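Local structure of glycosyltransferase (duf1792) (Streptococcus sanguinis, 5V4A) at residues Ser51-Leu54 / Arg55-Ser59; Thr75-Glu78 / Arg79-Ile82. The protein is a UDP-binding glycosyltransferase domain of GT-D fold, one piece of a longer protein that probably belongs to the accessory SecA2/SecY2 system exporting a serine-rich repeat cell wall protein. One frame throughout, in Å; residues are numbered along the deposited sequence.

How the contacts relate
Both contacts are local and follow one another along the chain. Contact 1 lies within helix 48-58. Strand 66-70, the middle strand of a three-stranded parallel sheet, comes next. Contact 2 then forms in the loop between that strand and helix 82-103. The two centres are about 27 Å apart and the nearest atoms about 15 Å, so they do not touch. Helix 82-103 relates them: contact 2 runs into its start, while side chains of contact 1 rest on Ile-103 at its far end. Both belong to the GT-D fold. Contact 1 is near the UDP site through Leu-54, whereas contact 2 is a turn at the surface, farther from the nucleotide.

Contact 1: Ser51-Leu54 / Arg55-Ser59; sequences SARL and REIMS
Arg-53 and Glu-56 are joined by a salt bridge one turn apart on helix 48-58. Arg-53 NH1 lies 3.3 Å from Glu-56 OE1, and the hydrogen bond between them is bent, with an angle of 137° at the hydrogen. OE1 approaches an edge of the guanidinium, somewhat tilted from its plane. NH1 meets OE1 from above the carboxylate plane. Only NH1 and OE1 make the bridge, and the guanidinium and carboxylate planes stand 74° apart. In Arg-53 CG lies anti to the backbone N, and the bend at chi2 (68°) then carries CD and the guanidinium outward, to where NH1 meets Glu-56 OE1. Its NH2 has a second carboxylate partner, Asp-210 of helix 201-213. Water 1 donates to Glu-56 OE1 at 2.6 Å and more weakly to Ala-52 O.

Arg-55 lies on another side of the helix. Its chain bends at chi3 and folds the guanidinium back beside Ala-52, where NH2 is 3.8 Å from Ala-52 CB. Water 2 sits at the guanidinium edge, in its plane. It accepts from Arg-55 NE at 3.1 Å and donates to Ala-52 O.

Leu-54 belongs to the buried side and meets the next turn mainly through its backbone. Leu-54 O accepts from Met-58 N at 2.9 Å, and Met-58 CG packs against the same oxygen. The leucine side chain itself reaches Leu-35 and Val-36 of helix 30-36, and also Lys-205, a UDP-binding residue.

On the polar side, Ala-52 O serves the backbone N of Glu-56 and both waters, while Arg-53 is shared by two acids, which should favour its charged form. Both sides anchor the helix: Arg-53 through Asp-210, Leu-54 through helix 30-36 and Lys-205, near the nucleotide pocket.

Contact 2: Thr75-Glu78 / Arg79-Ile82; sequences TGLE and RYSI
Arg-79 has CG anti to its own carbonyl carbon (chi1 -72°), and a bend at chi3 (-64°) curls the chain back over Gly-76. The guanidinium thus comes edge-on to two carbonyls of the preceding turn. NE donates to Gly-76 O at 2.7 Å in a nearly straight bond (168°), with the oxygen in the guanidinium plane. NH2 donates to Thr-75 O at 2.8 Å, less directly, from above the plane of that carbonyl. Gly-76 O also takes the backbone N of Arg-79 at 3.3 Å. NE and N reach this oxygen from opposite faces of its plane.

Tyr-80 completes the turn. Its backbone N donates to Leu-77 O at 3.1 Å. Leu-77 CD2 touches the ring at CD2, 3.9 Å away, the two side chains crossing at about a right angle. One ring face lies against Arg-79 CB. The tyrosine OH stands 3.7 Å above the guanidinium plane of Arg-79, over its centre, and is hydrogen-bonded to Asp-72 O.

Asp-72 also bridges to Arg-79 NH1 through its carboxylate. The guanidinium is therefore fixed by two carbonyls and an acid, and probably stays charged. It would polarise the Thr-75 and Gly-76 carbonyls and clamp this 3-10 turn just before Ser-81 N-caps helix 82-103.

Contact 1: Ser51-Leu54 / Arg55-Ser59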
loop_
_atom_site.group_PDB
_atom_site.type_symbol
_atom_site.label_atom_id
_atom_site.label_comp_id
_atom_site.label_asym_id
_atom_site.label_seq_id
_atom_site.Cartn_x
_atom_site.Cartn_y
_atom_site.Cartn_z
ATOM N N SER A 51 -33.481 -0.878 -8.766
ATOM C CA SER A 51 -33.346 -2.223 -8.214
ATOM C C SER A 51 -33.072 -3.253 -9.301
ATOM O O SER A 51 -32.222 -4.140 -9.129
ATOM C CB SER A 51 -34.607 -2.599 -7.439
ATOM O OG SER A 51 -34.714 -1.835 -6.259
ATOM N N ALA A 52 -33.769 -3.143 -10.434
ATOM C CA ALA A 52 -33.525 -4.067 -11.534
ATOM C C ALA A 52 -32.126 -3.871 -12.099
ATOM O O ALA A 52 -31.463 -4.836 -12.508
ATOM C CB ALA A 52 -34.582 -3.887 -12.625
ATOM N N ARG A 53 -31.670 -2.618 -12.138
ATOM C CA ARG A 53 -30.321 -2.335 -12.609
ATOM C C ARG A 53 -29.268 -2.861 -11.639
ATOM O O ARG A 53 -28.208 -3.330 -12.066
ATOM C CB ARG A 53 -30.140 -0.838 -12.827
ATOM C CG ARG A 53 -28.839 -0.477 -13.517
ATOM C CD ARG A 53 -28.785 -0.939 -14.964
ATOM N NE ARG A 53 -27.681 -0.305 -15.684
ATOM C CZ ARG A 53 -27.272 -0.665 -16.898
ATOM N NH1 ARG A 53 -27.878 -1.656 -17.543
ATOM N NH2 ARG A 53 -26.264 -0.028 -17.479
ATOM N N LEU A 54 -29.525 -2.787 -10.332
ATOM C CA LEU A 54 -28.543 -3.308 -9.386
ATOM C C LEU A 54 -28.439 -4.823 -9.479
ATOM O O LEU A 54 -27.333 -5.388 -9.491
ATOM C CB LEU A 54 -28.904 -2.899 -7.956
ATOM C CG LEU A 54 -28.942 -1.426 -7.599
ATOM C CD1 LEU A 54 -29.508 -1.266 -6.180
ATOM C CD2 LEU A 54 -27.550 -0.815 -7.691
ATOM N N ARG A 55 -29.586 -5.494 -9.545
ATOM C CA ARG A 55 -29.600 -6.939 -9.713
ATOM C C ARG A 55 -28.856 -7.343 -10.979
ATOM O O ARG A 55 -28.129 -8.343 -10.990
ATOM C CB ARG A 55 -31.043 -7.427 -9.757
ATOM C CG ARG A 55 -31.234 -8.925 -9.765
ATOM C CD ARG A 55 -32.709 -9.204 -9.715
ATOM N NE ARG A 55 -33.390 -8.486 -10.787
ATOM C CZ ARG A 55 -34.701 -8.266 -10.828
ATOM N NH1 ARG A 55 -35.482 -8.701 -9.842
ATOM N NH2 ARG A 55 -35.229 -7.597 -11.847
ATOM N N GLU A 56 -28.971 -6.533 -12.033
ATOM C CA GLU A 56 -28.312 -6.878 -13.292
ATOM C C GLU A 56 -26.798 -6.808 -13.154
ATOM O O GLU A 56 -26.083 -7.672 -13.675
ATOM C CB GLU A 56 -28.776 -5.957 -14.413
ATOM C CG GLU A 56 -28.318 -6.459 -15.767
ATOM C CD GLU A 56 -28.626 -5.519 -16.916
ATOM O OE1 GLU A 56 -29.325 -4.502 -16.710
ATOM O OE2 GLU A 56 -28.111 -5.788 -18.026
ATOM N N ILE A 57 -26.299 -5.768 -12.482
ATOM C CA ILE A 57 -24.860 -5.593 -12.344
ATOM C C ILE A 57 -24.278 -6.647 -11.405
ATOM O O ILE A 57 -23.182 -7.182 -11.649
ATOM C CB ILE A 57 -24.552 -4.161 -11.871
ATOM C CG1 ILE A 57 -25.053 -3.124 -12.876
ATOM C CG2 ILE A 57 -23.077 -3.954 -11.665
ATOM C CD1 ILE A 57 -25.048 -1.708 -12.289
ATOM N N MET A 58 -25.020 -6.988 -10.340
ATOM C CA MET A 58 -24.575 -7.989 -9.370
ATOM C C MET A 58 -24.281 -9.335 -10.007
ATOM O O MET A 58 -23.466 -10.101 -9.481
ATOM C CB MET A 58 -25.626 -8.184 -8.277
ATOM C CG MET A 58 -25.786 -7.026 -7.323
ATOM S SD MET A 58 -27.046 -7.367 -6.075
ATOM C CE MET A 58 -26.422 -8.913 -5.424
ATOM N N SER A 59 -24.971 -9.666 -11.094
ATOM C CA SER A 59 -24.870 -10.969 -11.730
ATOM C C SER A 59 -23.725 -11.057 -12.733
ATOM O O SER A 59 -23.556 -12.101 -13.358
ATOM C CB SER A 59 -26.186 -11.292 -12.435
ATOM O OG SER A 59 -26.356 -10.439 -13.558
HETATM O O HOH W 1 -31.386 -3.601 -15.346
HETATM O O HOH W 2 -32.494 -7.280 -13.531
#

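Contact 2: Thr75-Glu78 / Arg79-Ile82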
loop_
_atom_site.group_PDB
_atom_site.type_symbol
_atom_site.label_atom_id
_atom_site.label_comp_id
_atom_site.label_asym_id
_atom_site.label_seq_id
_atom_site.Cartn_x
_atom_site.Cartn_y
_atom_site.Cartn_z
ATOM N N THR A 75 -18.109 -16.696 4.476
ATOM C CA THR A 75 -17.195 -17.577 5.188
ATOM C C THR A 75 -16.448 -16.747 6.220
ATOM O O THR A 75 -16.437 -15.515 6.165
ATOM C CB THR A 75 -16.213 -18.256 4.234
ATOM O OG1 THR A 75 -15.535 -19.311 4.921
ATOM C CG2 THR A 75 -15.183 -17.251 3.725
ATOM N N GLY A 76 -15.807 -17.444 7.157
ATOM C CA GLY A 76 -14.907 -16.839 8.123
ATOM C C GLY A 76 -15.365 -15.547 8.771
ATOM O O GLY A 76 -14.623 -14.559 8.781
ATOM N N LEU A 77 -16.585 -15.535 9.316
ATOM C CA LEU A 77 -17.095 -14.348 9.994
ATOM C C LEU A 77 -16.325 -14.018 11.271
ATOM O O LEU A 77 -16.490 -12.915 11.803
ATOM C CB LEU A 77 -18.579 -14.522 10.320
ATOM C CG LEU A 77 -19.634 -14.342 9.226
ATOM C CD1 LEU A 77 -21.021 -14.527 9.810
ATOM C CD2 LEU A 77 -19.525 -12.962 8.604
ATOM N N GLU A 78 -15.498 -14.940 11.773
ATOM C CA GLU A 78 -14.642 -14.677 12.929
ATOM C C GLU A 78 -13.692 -13.506 12.712
ATOM O O GLU A 78 -13.081 -13.034 13.679
ATOM C CB GLU A 78 -13.815 -15.923 13.271
ATOM C CG GLU A 78 -14.555 -17.239 13.093
ATOM C CD GLU A 78 -14.470 -17.763 11.675
ATOM O OE1 GLU A 78 -15.307 -18.611 11.296
ATOM O OE2 GLU A 78 -13.566 -17.315 10.940
ATOM N N ARG A 79 -13.534 -13.044 11.473
ATOM C CA ARG A 79 -12.675 -11.906 11.187
ATOM C C ARG A 79 -13.258 -10.588 11.672
ATOM O O ARG A 79 -12.528 -9.593 11.753
ATOM C CB ARG A 79 -12.422 -11.831 9.683
ATOM C CG ARG A 79 -11.502 -12.914 9.172
ATOM C CD ARG A 79 -11.527 -12.995 7.666
ATOM N NE ARG A 79 -12.841 -13.389 7.178
ATOM C CZ ARG A 79 -13.202 -13.348 5.900
ATOM N NH1 ARG A 79 -12.344 -12.927 4.982
ATOM N NH2 ARG A 79 -14.424 -13.725 5.543
ATOM N N TYR A 80 -14.544 -10.553 11.993
ATOM C CA TYR A 80 -15.241 -9.300 12.214
ATOM C C TYR A 80 -15.686 -9.168 13.667
ATOM O O TYR A 80 -15.672 -10.128 14.444
ATOM C CB TYR A 80 -16.438 -9.198 11.272
ATOM C CG TYR A 80 -16.058 -9.422 9.820
ATOM C CD1 TYR A 80 -15.291 -8.494 9.134
ATOM C CD2 TYR A 80 -16.446 -10.577 9.149
ATOM C CE1 TYR A 80 -14.953 -8.689 7.825
ATOM C CE2 TYR A 80 -16.109 -10.780 7.829
ATOM C CZ TYR A 80 -15.357 -9.833 7.176
ATOM O OH TYR A 80 -14.995 -10.017 5.867
ATOM N N SER A 81 -16.054 -7.941 14.025
ATOM C CA SER A 81 -16.591 -7.675 15.354
ATOM C C SER A 81 -17.873 -8.469 15.574
ATOM O O SER A 81 -18.594 -8.803 14.628
ATOM C CB SER A 81 -16.861 -6.180 15.523
ATOM O OG SER A 81 -18.012 -5.780 14.794
ATOM N N ILE A 82 -18.169 -8.751 16.849
ATOM C CA ILE A 82 -19.334 -9.565 17.183
ATOM C C ILE A 82 -20.620 -8.881 16.723
ATOM O O ILE A 82 -21.599 -9.550 16.365
ATOM C CB ILE A 82 -19.346 -9.890 18.693
ATOM C CG1 ILE A 82 -20.358 -10.996 18.996
ATOM C CG2 ILE A 82 -19.643 -8.650 19.517
ATOM C CD1 ILE A 82 -20.056 -12.300 18.270
HETATM O O HOH W 3 -14.505 -12.867 15.713
#